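Local coordinates for protein glucose-6-phosphate 1-dehydrogenase (Mycobacterium avium, PDB 4LGV) that probably catalyses the oxidation of glucose 6-phosphate to 6-phosphogluconolactone, the entry step of the pentose phosphate pathway, at residues E316-E324 with P334-L343. Residues are numbered along the deposited sequence; the frame is centred on the assembly and turned at random.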
ATOM      1  N   GLU A 316     -13.077  -6.206 -41.445  1.00 42.38           N
ATOM      2  CA  GLU A 316     -12.439  -5.035 -40.803  1.00 39.20           C
ATOM      3  C   GLU A 316     -10.944  -5.123 -40.985  1.00 38.63           C
ATOM      4  O   GLU A 316     -10.350  -6.183 -40.883  1.00 35.25           O
ATOM      5  CB  GLU A 316     -12.833  -4.938 -39.322  1.00 39.61           C
ATOM      6  CG  GLU A 316     -12.100  -5.878 -38.308  1.00 38.77           C
ATOM      7  CD  GLU A 316     -12.540  -7.337 -38.347  1.00 37.76           C
ATOM      8  OE1 GLU A 316     -13.401  -7.700 -39.185  1.00 37.12           O
ATOM      9  OE2 GLU A 316     -11.998  -8.140 -37.548  1.00 36.78           O
ATOM     10  N   THR A 317     -10.335  -3.993 -41.311  1.00 41.13           N
ATOM     11  CA  THR A 317      -8.894  -3.859 -41.289  1.00 39.78           C
ATOM     12  C   THR A 317      -8.457  -3.119 -40.035  1.00 38.22           C
ATOM     13  O   THR A 317      -7.267  -2.887 -39.863  1.00 37.32           O
ATOM     14  CB  THR A 317      -8.391  -3.048 -42.498  1.00 40.84           C
ATOM     15  OG1 THR A 317      -8.971  -1.735 -42.457  1.00 41.87           O
ATOM     16  CG2 THR A 317      -8.742  -3.731 -43.794  1.00 42.31           C
ATOM     17  N   TYR A 318      -9.413  -2.688 -39.212  1.00 38.20           N
ATOM     18  CA  TYR A 318      -9.154  -1.902 -37.989  1.00 38.60           C
ATOM     19  C   TYR A 318     -10.170  -2.278 -36.940  1.00 39.08           C
ATOM     20  O   TYR A 318     -11.321  -2.532 -37.280  1.00 37.81           O
ATOM     21  CB  TYR A 318      -9.296  -0.406 -38.247  1.00 39.16           C
ATOM     22  CG  TYR A 318      -9.227   0.501 -37.020  1.00 38.51           C
ATOM     23  CD1 TYR A 318     -10.324   0.640 -36.167  1.00 38.47           C
ATOM     24  CD2 TYR A 318      -8.092   1.241 -36.740  1.00 36.90           C
ATOM     25  CE1 TYR A 318     -10.278   1.466 -35.059  1.00 39.14           C
ATOM     26  CE2 TYR A 318      -8.029   2.068 -35.618  1.00 38.10           C
ATOM     27  CZ  TYR A 318      -9.122   2.172 -34.771  1.00 38.86           C
ATOM     28  OH  TYR A 318      -9.116   3.001 -33.674  1.00 37.13           O
ATOM     29  N   VAL A 319      -9.733  -2.349 -35.671  1.00 39.44           N
ATOM     30  CA  VAL A 319     -10.651  -2.535 -34.537  1.00 38.56           C
ATOM     31  C   VAL A 319     -10.234  -1.717 -33.357  1.00 38.09           C
ATOM     32  O   VAL A 319      -9.069  -1.662 -33.038  1.00 39.48           O
ATOM     33  CB  VAL A 319     -10.608  -3.924 -33.885  1.00 40.51           C
ATOM     34  CG1 VAL A 319     -12.024  -4.464 -33.680  1.00 40.75           C
ATOM     35  CG2 VAL A 319      -9.774  -4.876 -34.691  1.00 44.14           C
ATOM     36  N   ALA A 320     -11.207  -1.192 -32.645  1.00 37.50           N
ATOM     37  CA  ALA A 320     -10.972  -0.590 -31.371  1.00 35.83           C
ATOM     38  C   ALA A 320     -12.006  -1.150 -30.416  1.00 35.85           C
ATOM     39  O   ALA A 320     -13.160  -1.320 -30.798  1.00 36.94           O
ATOM     40  CB  ALA A 320     -11.094   0.897 -31.451  1.00 36.56           C
ATOM     41  N   LEU A 321     -11.578  -1.486 -29.195  1.00 35.12           N
ATOM     42  CA  LEU A 321     -12.451  -2.181 -28.261  1.00 34.98           C
ATOM     43  C   LEU A 321     -12.119  -1.878 -26.802  1.00 34.08           C
ATOM     44  O   LEU A 321     -11.066  -1.343 -26.482  1.00 33.94           O
ATOM     45  CB  LEU A 321     -12.408  -3.673 -28.511  1.00 34.58           C
ATOM     46  CG  LEU A 321     -11.079  -4.388 -28.259  1.00 36.34           C
ATOM     47  CD1 LEU A 321     -10.860  -4.775 -26.776  1.00 35.05           C
ATOM     48  CD2 LEU A 321     -10.980  -5.630 -29.124  1.00 36.20           C
ATOM     49  N   ARG A 322     -13.058  -2.203 -25.933  1.00 33.06           N
ATOM     50  CA  ARG A 322     -12.889  -2.040 -24.518  1.00 33.36           C
ATOM     51  C   ARG A 322     -13.004  -3.396 -23.858  1.00 31.18           C
ATOM     52  O   ARG A 322     -13.924  -4.124 -24.138  1.00 31.23           O
ATOM     53  CB  ARG A 322     -13.957  -1.095 -23.931  1.00 35.14           C
ATOM     54  CG  ARG A 322     -13.864  -0.890 -22.414  1.00 36.21           C
ATOM     55  CD  ARG A 322     -14.936   0.109 -21.956  1.00 37.76           C
ATOM     56  NE  ARG A 322     -14.836   0.421 -20.531  1.00 37.82           N
ATOM     57  CZ  ARG A 322     -15.301   1.536 -19.937  1.00 41.58           C
ATOM     58  NH1 ARG A 322     -15.913   2.503 -20.621  1.00 42.63           N
ATOM     59  NH2 ARG A 322     -15.159   1.691 -18.624  1.00 40.84           N
ATOM     60  N   THR A 323     -12.105  -3.668 -22.928  1.00 29.50           N
ATOM     61  CA  THR A 323     -12.177  -4.870 -22.117  1.00 29.21           C
ATOM     62  C   THR A 323     -11.688  -4.562 -20.686  1.00 28.68           C
ATOM     63  O   THR A 323     -11.545  -3.391 -20.285  1.00 27.84           O
ATOM     64  CB  THR A 323     -11.341  -5.994 -22.763  1.00 29.17           C
ATOM     65  OG1 THR A 323     -11.485  -7.183 -22.003  1.00 27.97           O
ATOM     66  CG2 THR A 323      -9.881  -5.618 -22.818  1.00 28.60           C
ATOM     67  N   GLU A 324     -11.522  -5.602 -19.895  1.00 27.05           N
ATOM     68  CA  GLU A 324     -11.148  -5.441 -18.506  1.00 27.11           C
ATOM     69  C   GLU A 324     -10.643  -6.773 -17.958  1.00 25.40           C
ATOM     70  O   GLU A 324     -10.913  -7.834 -18.526  1.00 24.07           O
ATOM     71  CB  GLU A 324     -12.339  -4.948 -17.650  1.00 28.14           C
ATOM     72  CG  GLU A 324     -13.451  -5.951 -17.555  1.00 31.14           C
ATOM     73  CD  GLU A 324     -14.619  -5.600 -16.636  1.00 33.61           C
ATOM     74  OE1 GLU A 324     -14.436  -5.310 -15.429  1.00 35.33           O
ATOM     75  OE2 GLU A 324     -15.734  -5.694 -17.139  1.00 35.69           O
ATOM     76  N   PRO A 334     -10.234   0.268 -16.909  1.00 24.29           N
ATOM     77  CA  PRO A 334     -10.583   0.022 -18.262  1.00 26.14           C
ATOM     78  C   PRO A 334      -9.365  -0.198 -19.148  1.00 26.52           C
ATOM     79  O   PRO A 334      -8.378   0.522 -19.026  1.00 26.12           O
ATOM     80  CB  PRO A 334     -11.316   1.332 -18.700  1.00 27.04           C
ATOM     81  CG  PRO A 334     -11.534   2.126 -17.437  1.00 25.99           C
ATOM     82  CD  PRO A 334     -10.444   1.667 -16.522  1.00 25.12           C
ATOM     83  N   ILE A 335      -9.473  -1.173 -20.043  1.00 26.02           N
ATOM     84  CA  ILE A 335      -8.437  -1.490 -20.980  1.00 27.35           C
ATOM     85  C   ILE A 335      -8.966  -1.258 -22.401  1.00 28.48           C
ATOM     86  O   ILE A 335      -9.917  -1.894 -22.823  1.00 29.61           O
ATOM     87  CB  ILE A 335      -8.006  -2.949 -20.776  1.00 26.79           C
ATOM     88  CG1 ILE A 335      -7.548  -3.151 -19.331  1.00 26.64           C
ATOM     89  CG2 ILE A 335      -6.925  -3.326 -21.765  1.00 25.65           C
ATOM     90  CD1 ILE A 335      -7.279  -4.586 -18.923  1.00 27.15           C
ATOM     91  N   PHE A 336      -8.363  -0.315 -23.113  1.00 29.42           N
ATOM     92  CA  PHE A 336      -8.750  -0.010 -24.465  1.00 29.91           C
ATOM     93  C   PHE A 336      -7.674  -0.518 -25.417  1.00 30.05           C
ATOM     94  O   PHE A 336      -6.476  -0.362 -25.182  1.00 29.40           O
ATOM     95  CB  PHE A 336      -8.963   1.510 -24.656  1.00 30.68           C
ATOM     96  CG  PHE A 336     -10.137   2.066 -23.881  1.00 28.50           C
ATOM     97  CD1 PHE A 336     -11.412   1.930 -24.364  1.00 29.29           C
ATOM     98  CD2 PHE A 336      -9.951   2.703 -22.705  1.00 27.33           C
ATOM     99  CE1 PHE A 336     -12.511   2.405 -23.654  1.00 29.37           C
ATOM    100  CE2 PHE A 336     -11.017   3.210 -21.991  1.00 28.51           C
ATOM    101  CZ  PHE A 336     -12.309   3.073 -22.471  1.00 29.06           C
ATOM    102  N   LEU A 337      -8.133  -1.070 -26.526  1.00 31.10           N
ATOM    103  CA  LEU A 337      -7.257  -1.649 -27.501  1.00 31.38           C
ATOM    104  C   LEU A 337      -7.646  -1.178 -28.905  1.00 33.42           C
ATOM    105  O   LEU A 337      -8.825  -1.115 -29.215  1.00 33.61           O
ATOM    106  CB  LEU A 337      -7.379  -3.128 -27.381  1.00 31.80           C
ATOM    107  CG  LEU A 337      -6.495  -3.952 -28.262  1.00 32.22           C
ATOM    108  CD1 LEU A 337      -6.267  -5.285 -27.551  1.00 31.41           C
ATOM    109  CD2 LEU A 337      -7.136  -4.129 -29.632  1.00 34.45           C
ATOM    110  N   ARG A 338      -6.644  -0.808 -29.712  1.00 31.85           N
ATOM    111  CA  ARG A 338      -6.857  -0.460 -31.096  1.00 32.63           C
ATOM    112  C   ARG A 338      -5.763  -1.060 -31.936  1.00 33.82           C
ATOM    113  O   ARG A 338      -4.579  -1.080 -31.550  1.00 33.13           O
ATOM    114  CB  ARG A 338      -6.935   1.037 -31.312  1.00 32.36           C
ATOM    115  CG  ARG A 338      -5.667   1.787 -31.021  1.00 32.33           C
ATOM    116  CD  ARG A 338      -5.838   3.281 -31.253  1.00 31.62           C
ATOM    117  NE  ARG A 338      -4.655   3.998 -30.770  1.00 32.07           N
ATOM    118  CZ  ARG A 338      -4.412   5.279 -30.971  1.00 32.90           C
ATOM    119  NH1 ARG A 338      -5.274   6.014 -31.651  1.00 34.21           N
ATOM    120  NH2 ARG A 338      -3.294   5.836 -30.511  1.00 32.34           N
ATOM    121  N   ALA A 339      -6.180  -1.636 -33.055  1.00 34.27           N
ATOM    122  CA  ALA A 339      -5.258  -2.264 -34.001  1.00 33.96           C
ATOM    123  C   ALA A 339      -5.755  -2.028 -35.424  1.00 35.23           C
ATOM    124  O   ALA A 339      -6.946  -2.112 -35.688  1.00 35.87           O
ATOM    125  CB  ALA A 339      -5.159  -3.731 -33.719  1.00 32.21           C
ATOM    126  N   GLY A 340      -4.852  -1.735 -36.346  1.00 37.17           N
ATOM    127  CA  GLY A 340      -5.268  -1.554 -37.711  1.00 37.25           C
ATOM    128  C   GLY A 340      -4.224  -1.365 -38.775  1.00 36.35           C
ATOM    129  O   GLY A 340      -3.106  -0.957 -38.500  1.00 35.95           O
ATOM    130  N   LYS A 341      -4.637  -1.669 -40.005  1.00 36.53           N
ATOM    131  CA  LYS A 341      -3.836  -1.472 -41.217  1.00 36.76           C
ATOM    132  C   LYS A 341      -3.952  -0.043 -41.722  1.00 36.75           C
ATOM    133  O   LYS A 341      -4.948   0.638 -41.490  1.00 36.20           O
ATOM    134  CB  LYS A 341      -4.323  -2.404 -42.328  1.00 36.03           C
ATOM    135  CG  LYS A 341      -4.260  -3.875 -41.961  1.00 35.54           C
ATOM    136  CD  LYS A 341      -2.820  -4.393 -41.956  1.00 35.02           C
ATOM    137  CE  LYS A 341      -2.806  -5.886 -41.750  1.00 34.75           C
ATOM    138  NZ  LYS A 341      -1.435  -6.408 -41.651  1.00 35.45           N
ATOM    139  N   ALA A 342      -2.919   0.389 -42.425  1.00 38.65           N
ATOM    140  CA  ALA A 342      -2.893   1.698 -43.066  1.00 41.76           C
ATOM    141  C   ALA A 342      -3.102   2.827 -42.047  1.00 44.16           C
ATOM    142  O   ALA A 342      -3.862   3.781 -42.281  1.00 47.46           O
ATOM    143  CB  ALA A 342      -3.927   1.772 -44.191  1.00 40.81           C
ATOM    144  N   LEU A 343      -2.401   2.730 -40.926  1.00 40.75           N
ATOM    145  CA  LEU A 343      -2.403   3.793 -39.932  1.00 40.66           C
ATOM    146  C   LEU A 343      -1.137   4.618 -40.153  1.00 41.26           C
ATOM    147  O   LEU A 343      -0.299   4.234 -40.964  1.00 40.97           O
ATOM    148  CB  LEU A 343      -2.492   3.175 -38.528  1.00 39.07           C
ATOM    149  CG  LEU A 343      -3.826   2.490 -38.229  1.00 40.42           C
ATOM    150  CD1 LEU A 343      -3.967   2.166 -36.743  1.00 39.51           C
ATOM    151  CD2 LEU A 343      -5.044   3.302 -38.668  1.00 42.02           C
TER
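The carbonyl oxygen A339 O takes the amide of V319 in a nearly straight bond, N to O 2.8 Å, and also receives the CA-H of Y318, whose CA lies 3.2 Å from that O. V319 returns the bond, its O accepting A339 N, and the same reciprocal pairing joins L321 with L337 and T323 with I335. Past the V319-A339 pair, K341 N donates a further hydrogen bond to T317 O at 2.9 Å. Y318 has its CG anti to the backbone N (chi1 172°), which brings the ring obliquely alongside the backbone of G340, where no side chain intervenes, and puts OH 3.8 Å from R338 CB. The end of R338 leads away from 316-324, its NE hydrogen-bonding to T228 OG1 on strand 222-230. The two strands form an antiparallel beta hairpin inside the large mixed sheet of the C-terminal domain, between strands 222-230 and 295-300; along the edge of 318-323 that pairs with 295-300, T317 and Y318 both face G298 in a classic beta bulge. Small A339, together with V319, turns to the face covered by helix 246-264. On that face L321 and L337 run side by side, L321 CD1 meeting L337 CB at 3.9 Å, while beta-branched T323 sets its CG2 3.8 Å from I335 CB. On the opposite face the extended aliphatic chain of R322, a partly exposed residue, packs alongside the F336 phenyl, R322 CD 3.7 Å from F336 CE1; F336 CZ lies over one face of the guanidinium, whose plane is turned 58° from the ring, and P334 CG approaches NH2 of R322 at 3.8 Å.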